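Local coordinates for phosphoribosylamine--glycine ligase (Thermotoga maritima, PDB 1VKZ), which catalyses the ATP-dependent joining of glycine to 5-phosphoribosylamine, giving glycinamide ribonucleotide in the second step of de novo purine biosynthesis, at residues E125-P130 and K172-E177; I146-L151 and K180-P185. One frame throughout, in Å; residues are numbered along the deposited sequence.

Interaction 1. Residues E125-P130 and K172-E177; sequences EVAETP and KLIIGE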
ATOM      1  N   GLU A 125     -17.311  17.773   0.784  1.00 43.03           N
ATOM      2  CA  GLU A 125     -17.482  18.675   1.927  1.00 43.42           C
ATOM      3  C   GLU A 125     -16.859  18.018   3.143  1.00 44.12           C
ATOM      4  O   GLU A 125     -16.575  16.821   3.128  1.00 44.29           O
ATOM      5  CB  GLU A 125     -18.963  18.921   2.218  1.00 45.15           C
ATOM      6  CG  GLU A 125     -19.786  19.555   1.096  1.00 49.50           C
ATOM      7  CD  GLU A 125     -19.538  21.048   0.919  1.00 55.72           C
ATOM      8  OE1 GLU A 125     -18.615  21.613   1.553  1.00 54.66           O
ATOM      9  OE2 GLU A 125     -20.289  21.663   0.130  1.00 63.51           O
ATOM     10  N   VAL A 126     -16.672  18.793   4.202  1.00 44.89           N
ATOM     11  CA  VAL A 126     -16.173  18.272   5.472  1.00 44.46           C
ATOM     12  C   VAL A 126     -17.245  18.337   6.553  1.00 45.61           C
ATOM     13  O   VAL A 126     -17.779  19.406   6.858  1.00 45.09           O
ATOM     14  CB  VAL A 126     -14.943  19.058   5.963  1.00 44.49           C
ATOM     15  CG1 VAL A 126     -14.434  18.486   7.304  1.00 41.53           C
ATOM     16  CG2 VAL A 126     -13.835  19.036   4.890  1.00 45.93           C
ATOM     17  N   ALA A 127     -17.556  17.185   7.134  1.00 47.09           N
ATOM     18  CA  ALA A 127     -18.470  17.128   8.274  1.00 47.24           C
ATOM     19  C   ALA A 127     -17.688  16.770   9.540  1.00 47.34           C
ATOM     20  O   ALA A 127     -17.126  15.666   9.654  1.00 45.34           O
ATOM     21  CB  ALA A 127     -19.598  16.119   8.016  1.00 48.79           C
ATOM     22  N   GLU A 128     -17.646  17.735  10.459  1.00 47.97           N
ATOM     23  CA  GLU A 128     -16.958  17.612  11.725  1.00 50.41           C
ATOM     24  C   GLU A 128     -17.872  17.072  12.826  1.00 49.63           C
ATOM     25  O   GLU A 128     -17.377  16.559  13.827  1.00 48.67           O
ATOM     26  CB  GLU A 128     -16.354  18.969  12.135  1.00 52.18           C
ATOM     27  CG  GLU A 128     -14.857  19.051  11.850  1.00 57.52           C
ATOM     28  CD  GLU A 128     -14.319  20.462  11.650  1.00 59.88           C
ATOM     29  OE1 GLU A 128     -14.633  21.364  12.481  1.00 68.90           O
ATOM     30  OE2 GLU A 128     -13.549  20.654  10.662  1.00 72.90           O
ATOM     31  N   THR A 129     -19.191  17.202  12.643  1.00 50.25           N
ATOM     32  CA  THR A 129     -20.188  16.600  13.540  1.00 49.61           C
ATOM     33  C   THR A 129     -21.269  15.881  12.719  1.00 49.61           C
ATOM     34  O   THR A 129     -21.424  16.154  11.522  1.00 48.61           O
ATOM     35  CB  THR A 129     -20.867  17.646  14.461  1.00 49.49           C
ATOM     36  OG1 THR A 129     -21.919  18.322  13.755  1.00 50.14           O
ATOM     37  CG2 THR A 129     -19.902  18.746  14.885  1.00 48.33           C
ATOM     38  N   PRO A 130     -21.995  14.954  13.355  1.00 50.30           N
ATOM     39  CA  PRO A 130     -23.164  14.311  12.754  1.00 50.63           C
ATOM     40  C   PRO A 130     -24.231  15.275  12.238  1.00 51.37           C
ATOM     41  O   PRO A 130     -24.900  14.984  11.242  1.00 51.44           O
ATOM     42  CB  PRO A 130     -23.735  13.493  13.909  1.00 50.82           C
ATOM     43  CG  PRO A 130     -22.555  13.147  14.700  1.00 51.80           C
ATOM     44  CD  PRO A 130     -21.698  14.380  14.682  1.00 51.53           C
ATOM     45  N   LYS A 172     -21.699   7.760  13.410  1.00 45.81           N
ATOM     46  CA  LYS A 172     -20.968   6.878  14.319  1.00 45.68           C
ATOM     47  C   LYS A 172     -19.512   6.919  14.014  1.00 44.72           C
ATOM     48  O   LYS A 172     -18.701   6.834  14.915  1.00 44.14           O
ATOM     49  CB  LYS A 172     -21.409   5.416  14.185  1.00 46.65           C
ATOM     50  CG  LYS A 172     -22.702   5.070  14.885  1.00 43.95           C
ATOM     51  CD  LYS A 172     -23.059   3.609  14.661  1.00 45.77           C
ATOM     52  CE  LYS A 172     -24.465   3.289  15.173  1.00 48.71           C
ATOM     53  NZ  LYS A 172     -25.518   3.964  14.350  1.00 49.03           N
ATOM     54  N   LEU A 173     -19.180   7.028  12.733  1.00 45.39           N
ATOM     55  CA  LEU A 173     -17.777   7.170  12.317  1.00 44.46           C
ATOM     56  C   LEU A 173     -17.154   8.482  12.809  1.00 44.86           C
ATOM     57  O   LEU A 173     -15.971   8.526  13.147  1.00 44.08           O
ATOM     58  CB  LEU A 173     -17.650   7.069  10.789  1.00 45.07           C
ATOM     59  CG  LEU A 173     -16.230   7.111  10.183  1.00 44.59           C
ATOM     60  CD1 LEU A 173     -15.349   6.022  10.755  1.00 51.77           C
ATOM     61  CD2 LEU A 173     -16.269   6.973   8.704  1.00 43.24           C
ATOM     62  N   ILE A 174     -17.945   9.553  12.810  1.00 45.85           N
ATOM     63  CA  ILE A 174     -17.492  10.847  13.326  1.00 46.92           C
ATOM     64  C   ILE A 174     -17.218  10.757  14.840  1.00 46.79           C
ATOM     65  O   ILE A 174     -16.170  11.176  15.314  1.00 44.89           O
ATOM     66  CB  ILE A 174     -18.542  11.982  13.028  1.00 46.57           C
ATOM     67  CG1 ILE A 174     -18.612  12.298  11.534  1.00 45.20           C
ATOM     68  CG2 ILE A 174     -18.193  13.277  13.785  1.00 46.46           C
ATOM     69  CD1 ILE A 174     -19.926  12.895  11.086  1.00 46.20           C
ATOM     70  N   ILE A 175     -18.165  10.176  15.571  1.00 47.58           N
ATOM     71  CA  ILE A 175     -18.143  10.161  17.036  1.00 47.86           C
ATOM     72  C   ILE A 175     -17.322   9.013  17.631  1.00 47.70           C
ATOM     73  O   ILE A 175     -17.250   8.879  18.841  1.00 49.64           O
ATOM     74  CB  ILE A 175     -19.557  10.087  17.553  1.00 46.38           C
ATOM     75  CG1 ILE A 175     -20.387  11.222  16.969  1.00 47.28           C
ATOM     76  CG2 ILE A 175     -19.586  10.172  19.090  1.00 52.96           C
ATOM     77  CD1 ILE A 175     -21.884  10.962  17.088  1.00 52.38           C
ATOM     78  N   GLY A 176     -16.697   8.197  16.787  1.00 48.58           N
ATOM     79  CA  GLY A 176     -15.841   7.112  17.252  1.00 48.08           C
ATOM     80  C   GLY A 176     -16.581   5.851  17.646  1.00 47.18           C
ATOM     81  O   GLY A 176     -15.987   4.941  18.208  1.00 46.89           O
ATOM     82  N   GLU A 177     -17.866   5.788  17.322  1.00 47.00           N
ATOM     83  CA  GLU A 177     -18.662   4.589  17.548  1.00 48.77           C
ATOM     84  C   GLU A 177     -18.691   3.602  16.366  1.00 48.49           C
ATOM     85  O   GLU A 177     -19.159   2.482  16.512  1.00 50.86           O
ATOM     86  CB  GLU A 177     -20.078   4.982  18.012  1.00 49.03           C
ATOM     87  CG  GLU A 177     -20.024   5.831  19.278  1.00 49.02           C
ATOM     88  CD  GLU A 177     -21.338   5.931  20.011  1.00 50.70           C
ATOM     89  OE1 GLU A 177     -22.401   5.971  19.346  1.00 53.11           O
ATOM     90  OE2 GLU A 177     -21.300   5.989  21.261  1.00 54.54           O
TER

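Interaction 2. Residues I146-L151 and K180-P185; sequences IKADGL and KGVKGP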
ATOM      1  N   ILE A 146     -18.277   8.353   2.288  1.00 44.80           N
ATOM      2  CA  ILE A 146     -17.843   8.998   3.521  1.00 44.02           C
ATOM      3  C   ILE A 146     -16.475   8.450   3.821  1.00 42.25           C
ATOM      4  O   ILE A 146     -16.260   7.257   3.708  1.00 39.69           O
ATOM      5  CB  ILE A 146     -18.812   8.627   4.670  1.00 44.82           C
ATOM      6  CG1 ILE A 146     -20.216   9.195   4.410  1.00 51.06           C
ATOM      7  CG2 ILE A 146     -18.286   9.072   5.999  1.00 46.68           C
ATOM      8  CD1 ILE A 146     -20.336  10.727   4.506  1.00 51.72           C
ATOM      9  N   LYS A 147     -15.552   9.325   4.190  1.00 43.28           N
ATOM     10  CA  LYS A 147     -14.195   8.938   4.473  1.00 43.80           C
ATOM     11  C   LYS A 147     -13.742   9.529   5.785  1.00 41.58           C
ATOM     12  O   LYS A 147     -13.762  10.739   5.967  1.00 39.69           O
ATOM     13  CB  LYS A 147     -13.257   9.440   3.376  1.00 44.07           C
ATOM     14  CG  LYS A 147     -13.734   9.194   1.961  1.00 49.34           C
ATOM     15  CD  LYS A 147     -12.558   9.319   0.995  1.00 50.93           C
ATOM     16  CE  LYS A 147     -12.879  10.284  -0.130  1.00 63.67           C
ATOM     17  NZ  LYS A 147     -11.819  10.326  -1.201  1.00 64.22           N
ATOM     18  N   ALA A 148     -13.297   8.665   6.687  1.00 41.11           N
ATOM     19  CA  ALA A 148     -12.678   9.099   7.931  1.00 42.09           C
ATOM     20  C   ALA A 148     -11.444   9.959   7.710  1.00 39.55           C
ATOM     21  O   ALA A 148     -10.585   9.604   6.933  1.00 41.47           O
ATOM     22  CB  ALA A 148     -12.300   7.889   8.738  1.00 44.46           C
ATOM     23  N   ASP A 149     -11.348  11.085   8.397  1.00 40.79           N
ATOM     24  CA  ASP A 149     -10.157  11.919   8.274  1.00 43.09           C
ATOM     25  C   ASP A 149      -8.889  11.128   8.559  1.00 43.72           C
ATOM     26  O   ASP A 149      -7.938  11.179   7.781  1.00 43.93           O
ATOM     27  CB  ASP A 149     -10.183  13.136   9.214  1.00 44.16           C
ATOM     28  CG  ASP A 149      -8.974  14.087   8.982  1.00 42.61           C
ATOM     29  OD1 ASP A 149      -8.453  14.122   7.856  1.00 56.29           O
ATOM     30  OD2 ASP A 149      -8.489  14.849   9.835  1.00 40.35           O
ATOM     31  N   GLY A 150      -8.882  10.420   9.681  1.00 44.52           N
ATOM     32  CA  GLY A 150      -7.694   9.744  10.147  1.00 45.74           C
ATOM     33  C   GLY A 150      -7.521   8.359   9.593  1.00 47.66           C
ATOM     34  O   GLY A 150      -8.349   7.844   8.837  1.00 48.10           O
ATOM     35  N   LEU A 151      -6.397   7.766   9.960  1.00 50.12           N
ATOM     36  CA  LEU A 151      -6.083   6.392   9.585  1.00 52.58           C
ATOM     37  C   LEU A 151      -7.101   5.470  10.240  1.00 53.59           C
ATOM     38  O   LEU A 151      -7.489   5.678  11.404  1.00 52.52           O
ATOM     39  CB  LEU A 151      -4.683   6.035  10.058  1.00 55.08           C
ATOM     40  CG  LEU A 151      -3.568   6.997   9.637  1.00 57.53           C
ATOM     41  CD1 LEU A 151      -2.311   6.675  10.427  1.00 60.72           C
ATOM     42  CD2 LEU A 151      -3.333   6.885   8.139  1.00 57.74           C
ATOM     43  N   LYS A 180     -13.523   1.458  16.212  1.00 54.28           N
ATOM     44  CA  LYS A 180     -12.753   1.701  17.445  1.00 53.93           C
ATOM     45  C   LYS A 180     -11.407   2.377  17.129  1.00 53.62           C
ATOM     46  O   LYS A 180     -10.632   1.875  16.297  1.00 53.89           O
ATOM     47  CB  LYS A 180     -12.512   0.376  18.180  1.00 53.66           C
ATOM     48  CG  LYS A 180     -11.987   0.529  19.594  1.00 55.23           C
ATOM     49  CD  LYS A 180     -13.094   0.952  20.538  1.00 55.57           C
ATOM     50  CE  LYS A 180     -12.607   1.063  21.969  1.00 56.12           C
ATOM     51  NZ  LYS A 180     -13.751   1.265  22.904  1.00 52.26           N
ATOM     52  N   GLY A 181     -11.152   3.518  17.780  1.00 52.77           N
ATOM     53  CA  GLY A 181      -9.937   4.304  17.537  1.00 52.13           C
ATOM     54  C   GLY A 181      -9.968   5.183  16.289  1.00 52.02           C
ATOM     55  O   GLY A 181      -8.912   5.609  15.789  1.00 52.36           O
ATOM     56  N   VAL A 182     -11.169   5.455  15.780  1.00 50.56           N
ATOM     57  CA  VAL A 182     -11.345   6.427  14.707  1.00 49.60           C
ATOM     58  C   VAL A 182     -12.493   7.365  15.068  1.00 48.68           C
ATOM     59  O   VAL A 182     -13.576   6.939  15.472  1.00 49.66           O
ATOM     60  CB  VAL A 182     -11.577   5.767  13.360  1.00 49.97           C
ATOM     61  CG1 VAL A 182     -11.687   6.838  12.266  1.00 51.39           C
ATOM     62  CG2 VAL A 182     -10.435   4.768  13.049  1.00 50.53           C
ATOM     63  N   LYS A 183     -12.229   8.652  14.929  1.00 47.52           N
ATOM     64  CA  LYS A 183     -13.078   9.682  15.490  1.00 47.25           C
ATOM     65  C   LYS A 183     -12.595  11.007  14.948  1.00 46.74           C
ATOM     66  O   LYS A 183     -11.404  11.220  14.795  1.00 47.65           O
ATOM     67  CB  LYS A 183     -12.973   9.642  17.010  1.00 47.21           C
ATOM     68  CG  LYS A 183     -13.456  10.875  17.755  1.00 48.05           C
ATOM     69  CD  LYS A 183     -13.633  10.556  19.254  1.00 47.84           C
ATOM     70  CE  LYS A 183     -13.524  11.796  20.136  1.00 48.22           C
ATOM     71  NZ  LYS A 183     -14.080  11.544  21.495  1.00 44.81           N
ATOM     72  N   GLY A 184     -13.517  11.892  14.623  1.00 46.66           N
ATOM     73  CA  GLY A 184     -13.153  13.162  14.035  1.00 46.59           C
ATOM     74  C   GLY A 184     -13.831  13.343  12.691  1.00 47.03           C
ATOM     75  O   GLY A 184     -14.641  12.508  12.273  1.00 47.03           O
ATOM     76  N   PRO A 185     -13.486  14.430  12.010  1.00 46.79           N
ATOM     77  CA  PRO A 185     -14.211  14.844  10.825  1.00 46.09           C
ATOM     78  C   PRO A 185     -14.239  13.758   9.775  1.00 46.11           C
ATOM     79  O   PRO A 185     -13.414  12.832   9.813  1.00 46.71           O
ATOM     80  CB  PRO A 185     -13.400  16.039  10.315  1.00 46.18           C
ATOM     81  CG  PRO A 185     -12.601  16.515  11.510  1.00 47.38           C
ATOM     82  CD  PRO A 185     -12.355  15.322  12.324  1.00 46.29           C
TER
HETATM   83  O   HOH W   1     -10.959  10.487  11.711  1.00 33.09           O

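Interaction 1. Residues E125-P130 and K172-E177
Ile-174 reaches Ala-127, Thr-129 and Pro-130 because its CG1 stands anti to the carbonyl carbon (chi1 -69°) and the chain runs on extended to CD1 (chi2 155°), while CG2 branches off anti to the backbone N. The two branches meet different parts of the turn. Ile-174 CD1 lies against the peptide joining Thr-129 to Pro-130, 3.6 Å from Thr-129 O, and touches Ala-127 CB more loosely. Ile-174 CG2 sits 3.4 Å from Glu-128 O and 3.8 Å from the ring carbon CD of Pro-130. One isoleucine thus fills the concave side of the bend between strand 124-127 and helix 130-137, with Leu-133 and Val-186 also packing on it. This is helix-on-sheet packing in the ATP-grasp domain: the last turn of helix 163-175 meets the exit of an edge strand of a four-stranded antiparallel sheet. With an alanine in place of Ile-174, a gap would probably be left where CD1 and CG2 now lie against the Thr-129–Pro-130 peptide and Pro-130 CD. Ile-175 adds a second contact further out, its side chain crossing the Pro-130 ring at about a right angle. There Ile-175 CD1 is 3.3 Å from Pro-130 CG, closer than usual for two carbons. Thr-129 fixes the turn as the N-cap of helix 130-137, its OG1 hydrogen-bonded to Glu-132 N; the Glu-132 carboxylate in turn accepts from Glu-128 N. On the partner side, Gly-176, with positive phi, is the first residue past the helix to leave helical angles.

Interaction 2. Residues I146-L151 and K180-P185
Asp-149 N donates to Pro-185 O across the two segments, a bond of 3.1 Å with an N-H...O angle of 152° and the donor tilted 22° from the carbonyl plane. Asp-149 CB lies against the same oxygen at 3.3 Å, so backbone and side chain of one residue both press on the Pro-185 carbonyl. One residue back, Ala-148 CB meets Val-182 CG1 at 3.7 Å. Val-182 divides its two methyls: CG1, anti to the backbone N (chi1 -177°), turns to that alanine, and CG2 packs 3.5 Å from Leu-151 O. A water joins the same two segments, accepting from Gly-150 N at 2.9 Å and donating weakly to Lys-183 O. Further out, the Asp-149 carboxylate points to other partners: OD1 is hydrogen-bonded to Val-108 N and to Ser-106 OG, which anchors the turn after the strand. Leu-173 of helix 163-175 backs both Ala-148 and Val-182. Gly-184 has backbone angles that call for glycine and lets the chain swing into Pro-185 and strand 186-190. Lys-147 forms a salt bridge with Asp-189 on that neighbouring strand, and its side chain lies about 6 Å from that of Glu-285, a predicted magnesium ligand. The segments fall within the predicted ATP-binding region, where strand 144-148 pairs antiparallel with strand 186-190 in a four-stranded antiparallel sheet of the ATP-grasp domain.

How the interactions relate
Interactions 1 and 2 lie on the same four-stranded antiparallel sheet, their centres 8 Å apart, and helix 163-175 borders both. Each is partly buried: interaction 1 has its buried part at Ile-174 and Ala-127 and opens outward at Ile-175, while interaction 2 is buried around Ala-148 and Val-182 and exposed at Leu-151. Their chemistry differs: apolar side-chain packing at an edge strand in the first; a backbone hydrogen bond, a bridging water (weakly held at Lys-183 O) and an alanine-valine contact beside an inner strand in the second. They also touch directly. Ile-174 O probably accepts from Gly-184 N at 2.8 Å, and Glu-128 CG packs 3.4 Å from Pro-185 CG.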